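Local coordinates for Slr1964 protein (Synechocystis sp., PDB 4JDX), which speeds the return of the orange carotenoid protein from its red to its orange form, restoring phycobilisome fluorescence after non-photochemical quenching, at residues Phe27-Ala30 and Tyr31-Leu35; Gln51-Asp54 and Leu55-Leu58. All blocks are in the same frame, centred on the assembly; numbering follows the deposited sequence.

Contact 1. Residues Phe27-Ala30 and Tyr31-Leu35; sequences FRKA and YQREL
Four successive i to i+4 hydrogen bonds join F27-A30 to Y31-L35: the amides of Y31, Q32, R33 and E34 point back to the carbonyls of F27, R28, K29 and A30, the first of them spanning 2.8 Å from Y31 N to F27 O and the last 2.8 Å from E34 N to A30 O. On the outer side of this turn the chains of K29 and R33 cross at a slant. R33 reaches back one turn: its CG lies beside its own backbone N (chi1 -67°) and the chain runs extended from CG to NE, which carries the guanidinium to K29. There K29 CD lies over one face of the guanidinium, 3.7 Å from R33 NH2, while K29 CE falls beyond the rim, 3.4 Å from R33 NH2. What meets here is hydrocarbon and a flat cation; the K29 ammonium itself bends off at the last torsion, its NZ staying 4.9 Å from R33 NH2. Much of the like-charge cost is probably met by E97, whose OE2 forms a salt bridge with R33 NH2, while R33 NH1 is hydrogen-bonded to L92 O.

The turn is a regular alpha-helical stretch of the long helix 17-47, in an all-helical protein, and its faces differ sharply. A30 is buried against Y73 and V93, and on the same side F27 packs its ring on F84 of helix 80-89. E34 sends an extended chain to the K72 ammonium and the Y73 hydroxyl, a buried carboxylate with both oxygens engaged. Y31 turns its ring away from the preceding turn, although its CB rests 3.3 Å from R28 O. One face of that ring receives L35 CG, 4.2 Å above the plane and offset toward the rim. Q32 CG, by contrast, lies 3.3 Å from R28 O at the solvent-facing side.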
loop_
_atom_site.group_PDB
_atom_site.type_symbol
_atom_site.label_atom_id
_atom_site.label_comp_id
_atom_site.label_asym_id
_atom_site.label_seq_id
_atom_site.Cartn_x
_atom_site.Cartn_y
_atom_site.Cartn_z
ATOM N N PHE A 27 23.438 6.700 9.528
ATOM C CA PHE A 27 22.510 5.962 8.676
ATOM C C PHE A 27 21.187 5.742 9.393
ATOM O O PHE A 27 20.121 6.041 8.860
ATOM C CB PHE A 27 23.095 4.601 8.285
ATOM C CG PHE A 27 23.827 4.599 6.969
ATOM C CD1 PHE A 27 24.214 5.781 6.365
ATOM C CD2 PHE A 27 24.116 3.405 6.332
ATOM C CE1 PHE A 27 24.883 5.769 5.156
ATOM C CE2 PHE A 27 24.781 3.391 5.122
ATOM C CZ PHE A 27 25.164 4.573 4.535
ATOM N N ARG A 28 21.263 5.213 10.608
ATOM C CA ARG A 28 20.070 4.937 11.395
ATOM C C ARG A 28 19.288 6.220 11.651
ATOM O O ARG A 28 18.063 6.234 11.582
ATOM C CB ARG A 28 20.459 4.278 12.718
ATOM C CG ARG A 28 21.090 2.905 12.549
ATOM C CD ARG A 28 21.320 2.230 13.891
ATOM N NE ARG A 28 22.461 2.798 14.606
ATOM C CZ ARG A 28 23.682 2.269 14.637
ATOM N NH1 ARG A 28 23.954 1.139 13.997
ATOM N NH2 ARG A 28 24.644 2.875 15.320
ATOM N N LYS A 29 20.010 7.298 11.940
ATOM C CA LYS A 29 19.395 8.594 12.190
ATOM C C LYS A 29 18.583 9.037 10.975
ATOM O O LYS A 29 17.417 9.410 11.096
ATOM C CB LYS A 29 20.476 9.629 12.490
ATOM C CG LYS A 29 19.979 10.883 13.182
ATOM C CD LYS A 29 21.109 11.884 13.342
ATOM C CE LYS A 29 20.810 12.912 14.415
ATOM N NZ LYS A 29 21.460 12.563 15.712
ATOM N N ALA A 30 19.215 8.987 9.805
ATOM C CA ALA A 30 18.570 9.359 8.551
ATOM C C ALA A 30 17.378 8.450 8.284
ATOM O O ALA A 30 16.315 8.903 7.854
ATOM C CB ALA A 30 19.567 9.266 7.401
ATOM N N TYR A 31 17.571 7.161 8.542
ATOM C CA TYR A 31 16.521 6.166 8.378
ATOM C C TYR A 31 15.282 6.564 9.173
ATOM O O TYR A 31 14.162 6.523 8.658
ATOM C CB TYR A 31 17.023 4.791 8.826
ATOM C CG TYR A 31 15.956 3.719 8.843
ATOM C CD1 TYR A 31 15.342 3.303 7.672
ATOM C CD2 TYR A 31 15.569 3.118 10.032
ATOM C CE1 TYR A 31 14.368 2.324 7.686
ATOM C CE2 TYR A 31 14.597 2.139 10.052
ATOM C CZ TYR A 31 14.001 1.748 8.878
ATOM O OH TYR A 31 13.034 0.771 8.900
ATOM N N GLN A 32 15.486 6.959 10.425
ATOM C CA GLN A 32 14.386 7.392 11.275
ATOM C C GLN A 32 13.738 8.654 10.715
ATOM O O GLN A 32 12.520 8.817 10.787
ATOM C CB GLN A 32 14.876 7.633 12.702
ATOM C CG GLN A 32 15.291 6.357 13.420
ATOM C CD GLN A 32 14.125 5.418 13.658
ATOM O OE1 GLN A 32 12.991 5.858 13.835
ATOM N NE2 GLN A 32 14.394 4.117 13.660
ATOM N N ARG A 33 14.554 9.538 10.148
ATOM C CA ARG A 33 14.041 10.770 9.562
ATOM C C ARG A 33 13.160 10.455 8.359
ATOM O O ARG A 33 12.169 11.141 8.105
ATOM C CB ARG A 33 15.188 11.685 9.128
ATOM C CG ARG A 33 16.016 12.253 10.267
ATOM C CD ARG A 33 16.767 13.480 9.798
ATOM N NE ARG A 33 17.524 14.130 10.867
ATOM C CZ ARG A 33 18.850 14.239 10.913
ATOM N NH1 ARG A 33 19.617 13.742 9.951
ATOM N NH2 ARG A 33 19.419 14.856 11.934
ATOM N N GLU A 34 13.525 9.415 7.617
ATOM C CA GLU A 34 12.781 9.041 6.425
ATOM C C GLU A 34 11.443 8.409 6.803
ATOM O O GLU A 34 10.448 8.579 6.098
ATOM C CB GLU A 34 13.593 8.079 5.557
ATOM C CG GLU A 34 12.982 7.856 4.189
ATOM C CD GLU A 34 13.912 7.144 3.231
ATOM O OE1 GLU A 34 14.828 6.434 3.699
ATOM O OE2 GLU A 34 13.726 7.300 2.005
ATOM N N LEU A 35 11.423 7.681 7.916
ATOM C CA LEU A 35 10.187 7.105 8.426
ATOM C C LEU A 35 9.212 8.210 8.803
ATOM O O LEU A 35 8.029 8.152 8.470
ATOM C CB LEU A 35 10.458 6.233 9.650
ATOM C CG LEU A 35 11.331 4.993 9.446
ATOM C CD1 LEU A 35 11.471 4.232 10.764
ATOM C CD2 LEU A 35 10.775 4.096 8.346
#

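Contact 2. Residues Gln51-Asp54 and Leu55-Leu58; sequences QIDD and LWKL
I52 O sits at the start of helix 53-70 and accepts from two backbone amides, L55 N at 2.7 Å and W56 N at 3.2 Å. The two donors reach it differently: W56 N lies in the carbonyl plane, whereas L55 N stands 59° out of it. Beyond this shared acceptor the bonding becomes regular, with K57 N on D53 O at 2.8 Å and L58 N on D54 O at 3.1 Å; D53 O also receives a weak bond from W56 N. W56 O receives a weak hydrogen bond from R66 NH1 of the second subunit.

The acidic side chains serve the residues just before the helix. D54 OD2 takes the amide of Q51 at 3.1 Å from above its carboxylate plane, and the amide of T50 as well. The Q51 side-chain amide in turn gives NE2 to D53 OD2 at 2.7 Å, meeting it on the anti side but well out of the carboxylate plane. The K57 ammonium curls back over D53 CB, its NZ 4.0 Å from D54 OD1, too far for a salt bridge.

On the adjoining face I52 crosses W56. With CG1 anti to the amide nitrogen (chi1 -174°), the isoleucine carries CD1 to 3.5 Å from W56 NE1, while I52 O lies over one face of the indole. L55 CD2 also lies against a face of this ring, offset toward its rim. In the second subunit, L38 packs on W56. With an alanine here the indole is gone, and I52 CD1 and L38 of the second subunit would probably face a gap between them.

Carboxylates near the amino end, where the helix dipole is positive, are probably stabilised in their charged form, and K57 is likely to add to that field without pairing directly.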
loop_
_atom_site.group_PDB
_atom_site.type_symbol
_atom_site.label_atom_id
_atom_site.label_comp_id
_atom_site.label_asym_id
_atom_site.label_seq_id
_atom_site.Cartn_x
_atom_site.Cartn_y
_atom_site.Cartn_z
ATOM N N GLN A 51 -11.533 10.199 -4.454
ATOM C CA GLN A 51 -11.705 9.156 -5.451
ATOM C C GLN A 51 -10.992 7.908 -4.944
ATOM O O GLN A 51 -10.162 7.996 -4.041
ATOM C CB GLN A 51 -11.100 9.623 -6.772
ATOM C CG GLN A 51 -11.441 8.771 -7.975
ATOM C CD GLN A 51 -10.887 9.351 -9.261
ATOM O OE1 GLN A 51 -10.554 10.533 -9.327
ATOM N NE2 GLN A 51 -10.778 8.519 -10.290
ATOM N N ILE A 52 -11.314 6.748 -5.507
ATOM C CA ILE A 52 -10.685 5.508 -5.062
ATOM C C ILE A 52 -9.301 5.321 -5.659
ATOM O O ILE A 52 -8.429 4.710 -5.042
ATOM C CB ILE A 52 -11.504 4.270 -5.428
ATOM C CG1 ILE A 52 -10.854 3.038 -4.801
ATOM C CG2 ILE A 52 -11.599 4.114 -6.942
ATOM C CD1 ILE A 52 -11.528 1.765 -5.146
ATOM N N ASP A 53 -9.102 5.832 -6.866
ATOM C CA ASP A 53 -7.805 5.734 -7.512
ATOM C C ASP A 53 -6.756 6.459 -6.676
ATOM O O ASP A 53 -5.575 6.132 -6.737
ATOM C CB ASP A 53 -7.865 6.294 -8.933
ATOM C CG ASP A 53 -8.830 5.528 -9.817
ATOM O OD1 ASP A 53 -8.422 4.491 -10.382
ATOM O OD2 ASP A 53 -9.995 5.957 -9.941
ATOM N N ASP A 54 -7.199 7.431 -5.883
ATOM C CA ASP A 54 -6.327 8.100 -4.925
ATOM C C ASP A 54 -5.756 7.076 -3.958
ATOM O O ASP A 54 -4.609 7.183 -3.523
ATOM C CB ASP A 54 -7.106 9.149 -4.128
ATOM C CG ASP A 54 -7.521 10.337 -4.968
ATOM O OD1 ASP A 54 -6.840 10.624 -5.973
ATOM O OD2 ASP A 54 -8.527 10.985 -4.614
ATOM N N LEU A 55 -6.574 6.083 -3.627
ATOM C CA LEU A 55 -6.191 5.041 -2.685
ATOM C C LEU A 55 -5.219 4.054 -3.327
ATOM O O LEU A 55 -4.373 3.474 -2.647
ATOM C CB LEU A 55 -7.443 4.319 -2.179
ATOM C CG LEU A 55 -7.279 3.228 -1.120
ATOM C CD1 LEU A 55 -8.523 3.171 -0.241
ATOM C CD2 LEU A 55 -7.020 1.879 -1.779
ATOM N N TRP A 56 -5.334 3.874 -4.639
ATOM C CA TRP A 56 -4.432 2.988 -5.369
ATOM C C TRP A 56 -3.106 3.687 -5.656
ATOM O O TRP A 56 -2.052 3.051 -5.682
ATOM C CB TRP A 56 -5.076 2.513 -6.674
ATOM C CG TRP A 56 -6.363 1.749 -6.480
ATOM C CD1 TRP A 56 -7.550 1.962 -7.122
ATOM C CD2 TRP A 56 -6.589 0.656 -5.580
ATOM N NE1 TRP A 56 -8.496 1.069 -6.682
ATOM C CE2 TRP A 56 -7.932 0.257 -5.735
ATOM C CE3 TRP A 56 -5.787 -0.025 -4.661
ATOM C CZ2 TRP A 56 -8.488 -0.790 -5.004
ATOM C CZ3 TRP A 56 -6.342 -1.063 -3.938
ATOM C CH2 TRP A 56 -7.679 -1.435 -4.114
ATOM N N LYS A 57 -3.163 4.997 -5.872
ATOM C CA LYS A 57 -1.956 5.791 -6.063
ATOM C C LYS A 57 -1.123 5.760 -4.791
ATOM O O LYS A 57 0.099 5.627 -4.837
ATOM C CB LYS A 57 -2.313 7.236 -6.405
ATOM C CG LYS A 57 -2.899 7.420 -7.788
ATOM C CD LYS A 57 -3.088 8.890 -8.112
ATOM C CE LYS A 57 -3.857 9.082 -9.406
ATOM N NZ LYS A 57 -5.307 8.809 -9.223
ATOM N N LEU A 58 -1.802 5.885 -3.656
ATOM C CA LEU A 58 -1.151 5.828 -2.354
ATOM C C LEU A 58 -0.510 4.465 -2.163
ATOM O O LEU A 58 0.617 4.350 -1.685
ATOM C CB LEU A 58 -2.170 6.076 -1.245
ATOM C CG LEU A 58 -1.688 5.783 0.179
ATOM C CD1 LEU A 58 -0.542 6.715 0.570
ATOM C CD2 LEU A 58 -2.851 5.886 1.158
#

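Contacts 1 and 2 lie on successive helices, 17-47 and 53-70, and follow in series along the chain, residues 27-35 closing before 51-58 open. Their centres are 27 Å apart and their nearest atoms about 12 Å, so they do not touch within a subunit. The centre of contact 1 is about 7 Å from the centre of the chain, where helix 17-47 meets helix 80-89 and the surrounding loops; that of contact 2 is about 26 Å from it, where the connection between the two long helices runs into helix 53-70. The second subunit brings them together: L35 of one copy packs on I52 of the other, consistent with the dimer proposed for this protein.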